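Local atomic coordinates of putrescine aminotransferase (Halomonas elongata DSM 2581, PDB entry 6GWI), a protein that probably transfers amino groups from amines such as putrescine to keto acceptors, with pyridoxal-5'-phosphate as its cofactor. Residues G55-N60 against I283-S288; Q182-G187 against G230-P235; F197-A202 against P235-P240; A222-G227 against F269-Y274; G263-W268 against R371-M376. All coordinates share one frame; numbering follows the deposited sequence.

Interaction 1. Residues G55-N60 against I283-S288. With PLP (pyridoxal-5'-phosphate), chain D.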
# COMPACT_ATOMS: atom_id res chain seq x y z
N GLY B 55 1.47 12.26 14.84
CA GLY B 55 2.20 11.62 13.77
C GLY B 55 1.82 12.22 12.43
O GLY B 55 2.42 13.20 11.99
N LEU B 56 0.82 11.61 11.76
CA LEU B 56 0.22 12.15 10.53
C LEU B 56 -1.28 11.82 10.56
O LEU B 56 -1.79 11.01 9.79
CB LEU B 56 0.91 11.59 9.29
CG LEU B 56 0.62 12.26 7.94
CD1 LEU B 56 1.01 13.73 7.96
CD2 LEU B 56 1.36 11.54 6.81
N TRP B 57 -2.00 12.47 11.48
CA TRP B 57 -3.43 12.29 11.70
C TRP B 57 -3.80 10.90 12.22
O TRP B 57 -4.96 10.48 12.06
CB TRP B 57 -4.27 12.52 10.44
CG TRP B 57 -3.97 13.70 9.57
CD1 TRP B 57 -2.98 13.80 8.64
CD2 TRP B 57 -4.70 14.93 9.51
NE1 TRP B 57 -3.04 15.02 8.01
CE2 TRP B 57 -4.09 15.73 8.53
CE3 TRP B 57 -5.82 15.43 10.19
CZ2 TRP B 57 -4.54 17.01 8.22
CZ3 TRP B 57 -6.26 16.70 9.88
CH2 TRP B 57 -5.63 17.48 8.90
N CYS B 58 -2.87 10.14 12.81
CA CYS B 58 -3.12 8.71 13.01
C CYS B 58 -2.86 8.18 14.41
O CYS B 58 -3.47 7.16 14.76
CB CYS B 58 -2.29 7.89 12.01
SG CYS B 58 -0.54 8.23 12.05
N VAL B 59 -2.00 8.80 15.22
CA VAL B 59 -1.65 8.24 16.53
C VAL B 59 -2.70 8.64 17.57
O VAL B 59 -2.44 9.48 18.44
CB VAL B 59 -0.24 8.68 16.96
CG1 VAL B 59 0.18 7.95 18.23
CG2 VAL B 59 0.77 8.44 15.84
N ASN B 60 -3.88 8.02 17.49
CA ASN B 60 -5.01 8.48 18.29
C ASN B 60 -4.81 8.19 19.77
O ASN B 60 -5.12 9.03 20.62
CB ASN B 60 -6.30 7.84 17.78
CG ASN B 60 -6.76 8.43 16.46
OD1 ASN B 60 -6.11 9.31 15.90
ND2 ASN B 60 -7.88 7.94 15.96
N ILE B 283 -10.51 3.21 4.94
CA ILE B 283 -10.04 3.52 6.28
C ILE B 283 -8.56 3.16 6.38
O ILE B 283 -8.04 2.33 5.64
CB ILE B 283 -10.84 2.75 7.36
CG1 ILE B 283 -10.86 1.26 7.04
CG2 ILE B 283 -12.25 3.32 7.47
CD1 ILE B 283 -11.47 0.41 8.13
N ALA B 284 -7.88 3.82 7.33
CA ALA B 284 -6.50 3.53 7.68
C ALA B 284 -6.12 4.43 8.86
O ALA B 284 -6.96 4.72 9.71
CB ALA B 284 -5.55 3.75 6.50
N LYS B 285 -4.87 4.89 8.90
CA LYS B 285 -4.41 5.85 9.91
C LYS B 285 -4.85 5.46 11.32
O LYS B 285 -4.22 4.60 11.94
CB LYS B 285 -4.89 7.26 9.53
CG LYS B 285 -4.11 7.86 8.36
CD LYS B 285 -4.45 9.32 8.08
CE LYS B 285 -3.54 9.96 7.02
NZ LYS B 285 -4.02 9.81 5.61
N GLY B 286 -5.90 6.09 11.84
CA GLY B 286 -6.31 5.84 13.21
C GLY B 286 -6.76 4.42 13.49
O GLY B 286 -6.88 4.04 14.66
N LEU B 287 -7.01 3.63 12.44
CA LEU B 287 -7.41 2.23 12.60
C LEU B 287 -6.50 1.48 13.55
O LEU B 287 -6.95 0.60 14.29
CB LEU B 287 -7.42 1.56 11.23
CG LEU B 287 -7.68 0.06 11.15
CD1 LEU B 287 -8.98 -0.31 11.86
CD2 LEU B 287 -7.71 -0.37 9.69
N SER B 288 -5.20 1.80 13.53
CA SER B 288 -4.21 1.13 14.37
C SER B 288 -3.44 2.11 15.24
O SER B 288 -2.40 1.76 15.79
CB SER B 288 -3.24 0.34 13.49
OG SER B 288 -2.54 1.21 12.62
N1 PLP D . -7.52 9.36 2.12
C2 PLP D . -7.42 10.41 3.01
C2A PLP D . -8.64 11.23 3.34
C3 PLP D . -6.19 10.70 3.60
O3 PLP D . -6.11 11.74 4.48
C4 PLP D . -5.06 9.93 3.31
C4A PLP D . -4.00 9.82 4.37
C5 PLP D . -5.18 8.88 2.40
C6 PLP D . -6.41 8.60 1.81
C5A PLP D . -3.99 8.02 2.02
O4P PLP D . -3.66 7.09 3.03
P PLP D . -2.20 6.41 3.00
O1P PLP D . -2.03 5.67 1.69
O2P PLP D . -2.07 5.47 4.17
O3P PLP D . -1.16 7.49 3.10
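L56, W57 and C58 pack along K285 in a buried van der Waals contact at the cofactor lysine, with two carbonyl oxygens set against CH groups. Helix 54-57 and the residues just after it lie against the loop that follows strand 280-283. K285 NZ is covalently bonded to C4A of pyridoxal-5'-phosphate, the internal aldimine expected of a resting PLP enzyme. The 55-60 segment follows the lysine chain from CB to CE. C58 CB lies 3.6 Å from K285 CB. Farther out, W57 CB is 4.0 Å from K285 CD, and the carbonyl atom L56 O stands 3.4 Å from K285 CE. The lysine runs extended as far as CE, and a bend at the last torsion (chi4 89°) sets NZ on the cofactor carbon. On the next residue, G286 CA makes a CA-H...O contact with C58 O at 3.5 Å. N60 ND2 lies 3.8 Å from G286 CA. A CB on G286 would run into that amide, so the close approach depends on glycine. N60 OD1 takes a weak hydrogen bond from R264. The second subunit also closes on the contact: its Y81 packs on L56 and C58, and its T319 touches K285 and hydrogen-bonds PLP. Within the chain, L100 of helix 91-103 touches I283 and L287, and I283 pairs through its backbone with G296 of strand 295-300.

Interaction 2. Residues Q182-G187 against G230-P235; sequences QPYWFG and GAIMPP
I232 and Y184 make a CH-pi contact. I232 CD1 sits over one face of the Y184 ring, 3.8 Å from the ring centroid and 18° off its normal. The other methyl branch comes in beside it, with I232 CG2 3.5 Å from Y184 CD1. The opposite ring face is covered by G187 N, so the ring is sandwiched. Chi1 of -178° swings the Y184 ring away from its own N and across the isoleucine at about a right angle. The prolines form the second apolar group. P183 and P234 lie side by side, with P183 CG 3.7 Å from P234 CB. P183 CB also approaches P235 CD at 4.2 Å. P183 is the centre of an inverse gamma turn, and Y184 is the N-cap residue of helix 185-188. This turn leads out of strand 177-180, which belongs to the mainly parallel sheet of the cofactor-binding domain in this aminotransferase family. The polar ends have partners beyond the two segments. Q182 OE1 lies 3.5 Å from I232 CD1, but its hydrogen bonds come from Q226 and N148. Q182 NE2 is bonded to E188. Y184 OH reaches E380 on strand 376-381.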
# COMPACT_ATOMS: atom_id res chain seq x y z
N GLN B 182 -15.02 22.63 -3.92
CA GLN B 182 -14.95 22.20 -2.53
C GLN B 182 -15.76 23.12 -1.63
O GLN B 182 -15.82 24.33 -1.86
CB GLN B 182 -13.49 22.17 -2.05
CG GLN B 182 -12.78 23.51 -2.20
CD GLN B 182 -11.44 23.56 -1.48
OE1 GLN B 182 -11.15 22.72 -0.62
NE2 GLN B 182 -10.63 24.56 -1.81
N PRO B 183 -16.38 22.59 -0.56
CA PRO B 183 -17.17 23.45 0.34
C PRO B 183 -16.32 24.22 1.33
O PRO B 183 -16.48 24.13 2.55
CB PRO B 183 -18.11 22.43 1.01
CG PRO B 183 -17.30 21.17 1.06
CD PRO B 183 -16.47 21.16 -0.20
N TYR B 184 -15.40 25.03 0.81
CA TYR B 184 -14.45 25.81 1.61
C TYR B 184 -14.94 27.26 1.69
O TYR B 184 -14.59 28.09 0.85
CB TYR B 184 -13.06 25.74 1.00
CG TYR B 184 -11.97 26.45 1.76
CD1 TYR B 184 -12.11 26.77 3.11
CD2 TYR B 184 -10.77 26.79 1.13
CE1 TYR B 184 -11.10 27.42 3.80
CE2 TYR B 184 -9.76 27.44 1.81
CZ TYR B 184 -9.93 27.75 3.14
OH TYR B 184 -8.91 28.39 3.81
N TRP B 185 -15.72 27.57 2.73
CA TRP B 185 -16.37 28.87 2.79
C TRP B 185 -15.35 30.00 2.92
O TRP B 185 -15.44 31.01 2.20
CB TRP B 185 -17.36 28.93 3.95
CG TRP B 185 -18.07 30.26 4.03
CD1 TRP B 185 -19.13 30.66 3.26
CD2 TRP B 185 -17.75 31.36 4.89
NE1 TRP B 185 -19.49 31.94 3.61
CE2 TRP B 185 -18.66 32.39 4.60
CE3 TRP B 185 -16.79 31.56 5.88
CZ2 TRP B 185 -18.64 33.61 5.27
CZ3 TRP B 185 -16.77 32.78 6.55
CH2 TRP B 185 -17.69 33.79 6.24
N PHE B 186 -14.40 29.88 3.84
CA PHE B 186 -13.51 31.01 4.09
C PHE B 186 -12.72 31.36 2.84
O PHE B 186 -12.57 32.54 2.50
CB PHE B 186 -12.55 30.72 5.25
CG PHE B 186 -11.74 31.92 5.66
CD1 PHE B 186 -10.57 32.25 5.00
CD2 PHE B 186 -12.17 32.74 6.70
CE1 PHE B 186 -9.83 33.36 5.38
CE2 PHE B 186 -11.44 33.85 7.08
CZ PHE B 186 -10.27 34.16 6.42
N GLY B 187 -12.20 30.35 2.13
CA GLY B 187 -11.37 30.62 0.98
C GLY B 187 -12.13 30.96 -0.28
O GLY B 187 -11.63 31.73 -1.11
N GLY B 230 -6.72 21.06 4.27
CA GLY B 230 -6.71 22.18 5.19
C GLY B 230 -7.74 22.15 6.30
O GLY B 230 -8.17 23.21 6.77
N ALA B 231 -8.15 20.96 6.74
CA ALA B 231 -9.12 20.80 7.83
C ALA B 231 -10.34 21.69 7.59
O ALA B 231 -10.70 22.54 8.40
CB ALA B 231 -8.48 21.11 9.18
N ILE B 232 -10.97 21.47 6.44
CA ILE B 232 -12.05 22.32 5.96
C ILE B 232 -13.36 21.64 6.32
O ILE B 232 -13.81 20.71 5.64
CB ILE B 232 -11.94 22.57 4.45
CG1 ILE B 232 -10.58 23.18 4.13
CG2 ILE B 232 -13.07 23.47 3.98
CD1 ILE B 232 -10.32 23.35 2.67
N MET B 233 -13.99 22.09 7.39
CA MET B 233 -15.33 21.63 7.72
C MET B 233 -16.34 22.36 6.83
O MET B 233 -16.28 23.59 6.72
CB MET B 233 -15.64 21.88 9.19
CG MET B 233 -14.66 21.23 10.14
SD MET B 233 -13.63 22.42 11.01
CE MET B 233 -12.30 21.38 11.59
N PRO B 234 -17.26 21.65 6.19
CA PRO B 234 -18.21 22.31 5.31
C PRO B 234 -19.28 23.03 6.10
O PRO B 234 -19.46 22.77 7.30
CB PRO B 234 -18.81 21.16 4.49
CG PRO B 234 -18.76 20.00 5.43
CD PRO B 234 -17.51 20.19 6.27
N PRO B 235 -20.00 23.97 5.49
CA PRO B 235 -21.18 24.54 6.15
C PRO B 235 -22.16 23.44 6.52
O PRO B 235 -22.21 22.37 5.90
CB PRO B 235 -21.77 25.48 5.09
CG PRO B 235 -20.63 25.80 4.17
CD PRO B 235 -19.72 24.61 4.19

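Interaction 3. Residues F197-A202 against P235-P240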
# COMPACT_ATOMS: atom_id res chain seq x y z
N PHE B 197 -23.78 29.11 0.62
CA PHE B 197 -22.59 28.53 0.00
C PHE B 197 -22.64 27.00 0.04
O PHE B 197 -22.34 26.34 -0.97
CB PHE B 197 -21.34 29.03 0.71
CG PHE B 197 -20.06 28.56 0.10
CD1 PHE B 197 -19.70 28.97 -1.17
CD2 PHE B 197 -19.22 27.70 0.79
CE1 PHE B 197 -18.52 28.54 -1.74
CE2 PHE B 197 -18.04 27.27 0.22
CZ PHE B 197 -17.69 27.69 -1.04
N GLY B 198 -23.02 26.43 1.18
CA GLY B 198 -23.11 24.98 1.27
C GLY B 198 -24.04 24.40 0.23
O GLY B 198 -23.77 23.34 -0.35
N GLN B 199 -25.16 25.08 -0.03
CA GLN B 199 -26.12 24.58 -1.01
C GLN B 199 -25.59 24.72 -2.43
O GLN B 199 -25.81 23.84 -3.27
CB GLN B 199 -27.45 25.31 -0.84
CG GLN B 199 -28.08 25.05 0.52
CD GLN B 199 -29.26 25.95 0.82
OE1 GLN B 199 -29.38 27.04 0.26
NE2 GLN B 199 -30.15 25.49 1.69
N THR B 200 -24.87 25.80 -2.71
CA THR B 200 -24.24 25.95 -4.02
C THR B 200 -23.25 24.82 -4.29
O THR B 200 -23.24 24.23 -5.38
CB THR B 200 -23.52 27.30 -4.10
OG1 THR B 200 -24.47 28.36 -3.96
CG2 THR B 200 -22.78 27.46 -5.42
N CYS B 201 -22.42 24.49 -3.30
CA CYS B 201 -21.43 23.44 -3.50
C CYS B 201 -22.08 22.06 -3.63
O CYS B 201 -21.54 21.20 -4.34
CB CYS B 201 -20.42 23.48 -2.35
SG CYS B 201 -19.44 24.99 -2.38
N ALA B 202 -23.21 21.84 -2.96
CA ALA B 202 -23.97 20.61 -3.19
C ALA B 202 -24.59 20.60 -4.59
O ALA B 202 -24.63 19.56 -5.25
CB ALA B 202 -25.06 20.46 -2.13
N PRO B 235 -20.00 23.97 5.49
CA PRO B 235 -21.18 24.54 6.15
C PRO B 235 -22.16 23.44 6.52
O PRO B 235 -22.21 22.37 5.90
CB PRO B 235 -21.77 25.48 5.09
CG PRO B 235 -20.63 25.80 4.17
CD PRO B 235 -19.72 24.61 4.19
N GLU B 236 -22.95 23.71 7.56
CA GLU B 236 -23.92 22.72 8.04
C GLU B 236 -24.97 22.39 6.99
O GLU B 236 -25.59 21.32 7.06
CB GLU B 236 -24.58 23.22 9.32
CG GLU B 236 -23.63 23.32 10.50
CD GLU B 236 -24.28 23.88 11.75
OE1 GLU B 236 -25.52 24.02 11.76
OE2 GLU B 236 -23.55 24.16 12.72
N SER B 237 -25.18 23.27 6.01
CA SER B 237 -26.13 23.04 4.93
C SER B 237 -25.60 22.09 3.87
O SER B 237 -26.39 21.59 3.06
CB SER B 237 -26.50 24.37 4.27
OG SER B 237 -25.36 24.95 3.65
N TYR B 238 -24.30 21.82 3.85
CA TYR B 238 -23.70 21.13 2.71
C TYR B 238 -24.17 19.68 2.62
O TYR B 238 -24.74 19.26 1.61
CB TYR B 238 -22.17 21.21 2.79
CG TYR B 238 -21.47 20.46 1.69
CD1 TYR B 238 -21.47 20.93 0.38
CD2 TYR B 238 -20.79 19.27 1.95
CE1 TYR B 238 -20.82 20.25 -0.63
CE2 TYR B 238 -20.13 18.58 0.95
CZ TYR B 238 -20.15 19.07 -0.34
OH TYR B 238 -19.49 18.38 -1.33
N TRP B 239 -23.92 18.90 3.66
CA TRP B 239 -24.17 17.46 3.56
C TRP B 239 -25.65 17.14 3.47
O TRP B 239 -26.02 16.20 2.75
CB TRP B 239 -23.51 16.72 4.72
CG TRP B 239 -22.05 16.43 4.46
CD1 TRP B 239 -20.97 16.91 5.15
CD2 TRP B 239 -21.52 15.62 3.40
NE1 TRP B 239 -19.81 16.44 4.60
CE2 TRP B 239 -20.11 15.65 3.52
CE3 TRP B 239 -22.09 14.88 2.37
CZ2 TRP B 239 -19.28 14.95 2.65
CZ3 TRP B 239 -21.26 14.19 1.50
CH2 TRP B 239 -19.87 14.23 1.65
N PRO B 240 -26.54 17.85 4.18
CA PRO B 240 -27.97 17.62 3.95
C PRO B 240 -28.38 17.87 2.52
O PRO B 240 -29.20 17.12 1.97
CB PRO B 240 -28.64 18.62 4.91
CG PRO B 240 -27.64 18.84 5.99
CD PRO B 240 -26.31 18.81 5.28
O HOH W 1 -19.14 20.03 -3.44
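Y238 OH is gripped twice: it donates to a water oxygen at 2.7 Å and is hydrogen-bonded to R146. The same water donates to C201 O at 2.8 Å, and so joins helix 194-212 to helix 238-248, which precede and follow strand 217-222 of the mainly parallel sheet in the large domain. Y238 also touches F220 of that strand. The Y238 ring points between the two helices, its CG anti to the backbone N (chi1 177°). G198 O meets the ring edge, 3.4 Å from Y238 CD1. C201 CB packs obliquely, 3.7 Å from Y238 CE1. A phenylalanine in place of Y238 would probably keep much of this packing but leave the water and R146 without their shared hydroxyl. One residue earlier, S237 OG lies 3.3 Å from G198 CA, while its hydrogen bond goes to E195 O. A CB on G198 would collide with S237 OG and crowd P235 CB. Its absence lets the CA atoms of G198 and Y238 come within 4.2 Å. P235 CG comes to the edge of the F197 ring, 4.1 Å from F197 CD2. The direct contact is thus van der Waals, and the polar link runs through a water.

Interaction 4. Residues A222-G227 against F269-Y274. With PLP (pyridoxal-5'-phosphate), chain D.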
# COMPACT_ATOMS: atom_id res chain seq x y z
N ALA B 222 -15.94 11.57 -1.39
CA ALA B 222 -15.65 12.77 -0.63
C ALA B 222 -15.19 12.42 0.77
O ALA B 222 -15.66 11.44 1.36
CB ALA B 222 -16.88 13.69 -0.57
N GLU B 223 -14.25 13.21 1.29
CA GLU B 223 -13.95 13.19 2.72
C GLU B 223 -15.09 13.90 3.46
O GLU B 223 -15.50 14.98 3.03
CB GLU B 223 -12.63 13.90 3.01
CG GLU B 223 -11.42 13.39 2.22
CD GLU B 223 -10.28 14.40 2.18
OE1 GLU B 223 -9.62 14.61 3.22
OE2 GLU B 223 -10.06 14.99 1.10
N PRO B 224 -15.64 13.32 4.54
CA PRO B 224 -16.65 14.08 5.30
C PRO B 224 -16.15 15.46 5.69
O PRO B 224 -16.87 16.46 5.54
CB PRO B 224 -16.90 13.19 6.53
CG PRO B 224 -16.55 11.81 6.07
CD PRO B 224 -15.39 11.99 5.12
N VAL B 225 -14.91 15.53 6.16
CA VAL B 225 -14.19 16.78 6.37
C VAL B 225 -12.84 16.62 5.69
O VAL B 225 -12.16 15.61 5.89
CB VAL B 225 -14.01 17.11 7.86
CG1 VAL B 225 -13.05 18.27 8.05
CG2 VAL B 225 -15.35 17.42 8.50
N GLN B 226 -12.45 17.61 4.89
CA GLN B 226 -11.18 17.56 4.17
C GLN B 226 -10.02 17.75 5.14
O GLN B 226 -9.96 18.76 5.86
CB GLN B 226 -11.15 18.62 3.08
CG GLN B 226 -12.11 18.36 1.93
CD GLN B 226 -12.42 19.63 1.14
OE1 GLN B 226 -13.43 20.28 1.38
NE2 GLN B 226 -11.53 19.98 0.22
N GLY B 227 -9.08 16.80 5.15
CA GLY B 227 -7.95 16.85 6.05
C GLY B 227 -6.72 17.52 5.47
O GLY B 227 -6.42 18.67 5.79
N PHE B 269 -17.04 7.33 12.91
CA PHE B 269 -16.86 7.65 11.50
C PHE B 269 -17.45 9.03 11.26
O PHE B 269 -18.50 9.37 11.81
CB PHE B 269 -17.52 6.60 10.61
CG PHE B 269 -16.95 5.22 10.80
CD1 PHE B 269 -15.75 4.86 10.20
CD2 PHE B 269 -17.59 4.30 11.61
CE1 PHE B 269 -15.22 3.61 10.39
CE2 PHE B 269 -17.05 3.04 11.81
CZ PHE B 269 -15.87 2.69 11.19
N GLY B 270 -16.76 9.84 10.45
CA GLY B 270 -17.30 11.14 10.09
C GLY B 270 -18.65 11.04 9.42
O GLY B 270 -19.50 11.92 9.59
N SER B 271 -18.88 9.97 8.66
CA SER B 271 -20.18 9.73 8.06
C SER B 271 -21.29 9.79 9.10
O SER B 271 -22.40 10.27 8.81
CB SER B 271 -20.19 8.36 7.37
OG SER B 271 -19.41 8.38 6.20
N GLN B 272 -21.02 9.31 10.31
CA GLN B 272 -22.04 9.31 11.35
C GLN B 272 -22.30 10.71 11.88
O GLN B 272 -23.43 11.02 12.30
CB GLN B 272 -21.63 8.38 12.49
CG GLN B 272 -21.60 6.92 12.09
CD GLN B 272 -20.78 6.07 13.03
OE1 GLN B 272 -19.88 6.56 13.71
NE2 GLN B 272 -21.09 4.78 13.08
N HIS B 273 -21.29 11.59 11.85
CA HIS B 273 -21.50 12.96 12.30
C HIS B 273 -22.49 13.69 11.41
O HIS B 273 -23.26 14.53 11.89
CB HIS B 273 -20.17 13.71 12.34
CG HIS B 273 -20.30 15.14 12.79
ND1 HIS B 273 -20.38 16.20 11.92
CD2 HIS B 273 -20.35 15.67 14.04
CE1 HIS B 273 -20.48 17.32 12.60
NE2 HIS B 273 -20.47 17.03 13.89
N TYR B 274 -22.50 13.38 10.11
CA TYR B 274 -23.35 14.05 9.15
C TYR B 274 -24.51 13.18 8.68
O TYR B 274 -25.21 13.55 7.74
CB TYR B 274 -22.52 14.49 7.94
CG TYR B 274 -21.48 15.55 8.25
CD1 TYR B 274 -21.84 16.88 8.38
CD2 TYR B 274 -20.15 15.21 8.40
CE1 TYR B 274 -20.89 17.85 8.66
CE2 TYR B 274 -19.19 16.17 8.67
CZ TYR B 274 -19.56 17.49 8.80
OH TYR B 274 -18.60 18.43 9.08
N1 PLP D . -7.52 9.36 2.12
C2 PLP D . -7.42 10.41 3.01
C2A PLP D . -8.64 11.23 3.34
C3 PLP D . -6.19 10.70 3.60
O3 PLP D . -6.11 11.74 4.48
C4 PLP D . -5.06 9.93 3.31
C4A PLP D . -4.00 9.82 4.37
C5 PLP D . -5.18 8.88 2.40
C6 PLP D . -6.41 8.60 1.81
C5A PLP D . -3.99 8.02 2.02
O4P PLP D . -3.66 7.09 3.03
P PLP D . -2.20 6.41 3.00
O1P PLP D . -2.03 5.67 1.69
O2P PLP D . -2.07 5.47 4.17
O3P PLP D . -1.16 7.49 3.10
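V225 and Y274 cross at about a right angle. Y274 CG sits anti to its carbonyl carbon (chi1 -65°), which carries the ring toward V225. V225 CG2 meets the edge of the tyrosine ring near its plane, 3.5 Å from Y274 OH and 4.0 Å from Y274 CE2. P224 O lies oblique to the ring, 3.9 Å from Y274 CE2. That carbonyl is hydrogen-bonded by W239, whose ring meets Y274. H273 ND1 covers one face of the Y274 ring. The proline ring itself faces the start of the weakly bonded helix 270-273, with P224 CG 3.9 Å from S271 N. A CB on G270 would be tight against P224 CB. The carboxylate of E257 binds the amides of G270 and S271. One residue before P224, the E223 side chain turns to the cofactor instead. E223 OE1 accepts a nearly straight bond from G227 N, 3.0 Å away and above the carboxylate plane. E223 OE2 is bonded to Y150 N, so both oxygens are held. E223 OE1 also lies 3.5 Å from C2A, the methyl of PLP. Replacing E223 by an alanine is likely to leave the amides of G227 and Y150 without their acceptor and open a gap beside that methyl. A loop leaving strand 217-222 to line the PLP pocket fits the mainly parallel sheet domain of class-III aminotransferases, where cofactor contacts gather at the C-terminal strand ends.

Interaction 5. Residues G263-W268 against R371-M376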
# COMPACT_ATOMS: atom_id res chain seq x y z
N GLY B 263 -12.65 8.40 15.87
CA GLY B 263 -12.73 9.33 16.97
C GLY B 263 -12.40 10.77 16.63
O GLY B 263 -12.75 11.67 17.41
N ARG B 264 -11.77 11.02 15.48
CA ARG B 264 -11.21 12.33 15.19
C ARG B 264 -12.23 13.45 15.40
O ARG B 264 -11.92 14.47 16.01
CB ARG B 264 -10.68 12.34 13.75
CG ARG B 264 -10.08 13.66 13.28
CD ARG B 264 -8.99 14.17 14.21
NE ARG B 264 -7.97 13.16 14.52
CZ ARG B 264 -7.04 13.31 15.45
NH1 ARG B 264 -6.98 14.43 16.17
NH2 ARG B 264 -6.15 12.35 15.67
N LEU B 265 -13.45 13.25 14.91
CA LEU B 265 -14.48 14.28 14.96
C LEU B 265 -15.51 14.04 16.06
O LEU B 265 -16.53 14.72 16.10
CB LEU B 265 -15.21 14.37 13.61
CG LEU B 265 -14.34 14.60 12.37
CD1 LEU B 265 -15.21 14.64 11.12
CD2 LEU B 265 -13.54 15.88 12.51
N GLY B 266 -15.26 13.08 16.95
CA GLY B 266 -16.20 12.74 17.99
C GLY B 266 -17.13 11.60 17.66
O GLY B 266 -18.06 11.33 18.43
N GLU B 267 -16.90 10.91 16.54
CA GLU B 267 -17.68 9.75 16.16
C GLU B 267 -16.72 8.68 15.68
O GLU B 267 -15.56 8.96 15.35
CB GLU B 267 -18.68 10.08 15.03
CG GLU B 267 -19.45 11.38 15.22
CD GLU B 267 -20.50 11.29 16.30
OE1 GLU B 267 -20.95 10.17 16.61
OE2 GLU B 267 -20.89 12.35 16.84
N TRP B 268 -17.21 7.44 15.64
CA TRP B 268 -16.40 6.37 15.06
C TRP B 268 -16.14 6.61 13.58
O TRP B 268 -15.14 6.14 13.04
CB TRP B 268 -17.09 5.02 15.26
CG TRP B 268 -16.98 4.52 16.66
CD1 TRP B 268 -17.95 4.58 17.62
CD2 TRP B 268 -15.84 3.90 17.27
NE1 TRP B 268 -17.48 4.02 18.79
CE2 TRP B 268 -16.19 3.60 18.60
CE3 TRP B 268 -14.57 3.57 16.81
CZ2 TRP B 268 -15.31 2.99 19.48
CZ3 TRP B 268 -13.69 2.96 17.68
CH2 TRP B 268 -14.06 2.67 19.00
N ARG B 371 -11.51 27.52 13.62
CA ARG B 371 -12.55 26.51 13.52
C ARG B 371 -12.03 25.18 14.05
O ARG B 371 -10.85 24.86 13.92
CB ARG B 371 -13.02 26.34 12.07
CG ARG B 371 -11.92 25.94 11.10
CD ARG B 371 -12.49 25.62 9.72
NE ARG B 371 -11.44 25.20 8.79
CZ ARG B 371 -10.73 26.03 8.03
NH1 ARG B 371 -10.95 27.34 8.06
NH2 ARG B 371 -9.80 25.54 7.22
N SER B 372 -12.93 24.41 14.65
CA SER B 372 -12.57 23.09 15.14
C SER B 372 -13.80 22.21 15.18
O SER B 372 -14.94 22.70 15.24
CB SER B 372 -11.91 23.16 16.53
OG SER B 372 -12.84 23.56 17.52
N LEU B 373 -13.57 20.90 15.12
CA LEU B 373 -14.61 19.90 15.27
C LEU B 373 -13.95 18.67 15.86
O LEU B 373 -12.96 18.18 15.30
CB LEU B 373 -15.29 19.58 13.94
CG LEU B 373 -16.36 18.49 13.96
CD1 LEU B 373 -17.47 18.82 14.95
CD2 LEU B 373 -16.93 18.26 12.57
N GLY B 374 -14.48 18.17 16.97
CA GLY B 374 -13.75 17.13 17.69
C GLY B 374 -12.36 17.63 18.01
O GLY B 374 -12.18 18.71 18.58
N LEU B 375 -11.35 16.83 17.67
CA LEU B 375 -9.95 17.23 17.84
C LEU B 375 -9.26 17.47 16.50
O LEU B 375 -8.11 17.09 16.29
CB LEU B 375 -9.20 16.20 18.67
CG LEU B 375 -9.59 16.18 20.16
CD1 LEU B 375 -8.93 15.02 20.88
CD2 LEU B 375 -9.25 17.50 20.86
N MET B 376 -9.97 18.13 15.58
CA MET B 376 -9.39 18.71 14.38
C MET B 376 -9.65 20.21 14.43
O MET B 376 -10.79 20.62 14.68
CB MET B 376 -9.99 18.11 13.11
CG MET B 376 -9.36 18.62 11.81
SD MET B 376 -10.18 18.04 10.30
CE MET B 376 -10.11 16.26 10.52
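R264 O accepts a hydrogen bond from L375 N at 2.9 Å (N-H...O 163°), which ties the type I turn G263-G266 to the residues after strand 367-373. A second bond runs the other way along the same pair of residues. R264 NH1 donates to L375 O at 2.9 Å. The carbonyl lies at the guanidinium edge, but the donor sits well above the carbonyl plane. Bends at chi2 (54°) and chi3 (51°) fold the arginine back to reach it. R264 NH1 is also bonded to P423 O, and R264 NH2 weakly to N60. The 371-376 segment holds the turn of a two-residue beta hairpin: L373 and M376 exchange backbone hydrogen bonds, and G374 and L375 make the turn joining strands 367-373 and 376-381 of the antiparallel sheet. G374 takes a positive phi, and a CB there would clash with R264 O and L265 CA. The apolar part centres on the methyl of M376. M376 CE lies 3.8 Å from R264 CG and 4.0 Å from L265 CD2. L265 also reaches the first hairpin strand, with its CD2 4.1 Å from L373 CG. L375 also packs on V346 of helix 342-359.

How the interactions relate
All five contacts are mostly buried. Interaction 1 lies nearest the middle, its centre about 8 Å from that of the chain, and the second subunit closes on it. Interaction 3 lies farthest out, its centre about 21 Å from that of the chain, with exposed Q199 at its edge and a water bridge. Interactions 1 and 4 both touch PLP, one covalently, the other through a buried carboxylate. Interactions 2 and 3 share P235 and meet where the 230-235 loop runs toward helix 238-248. Interaction 5 uses direct backbone and arginine bonds to join the antiparallel sheet to the loop between strand 252-255 and helix 270-273. R371 links it to interaction 2. W239 of interaction 3 reaches P224 of interaction 4.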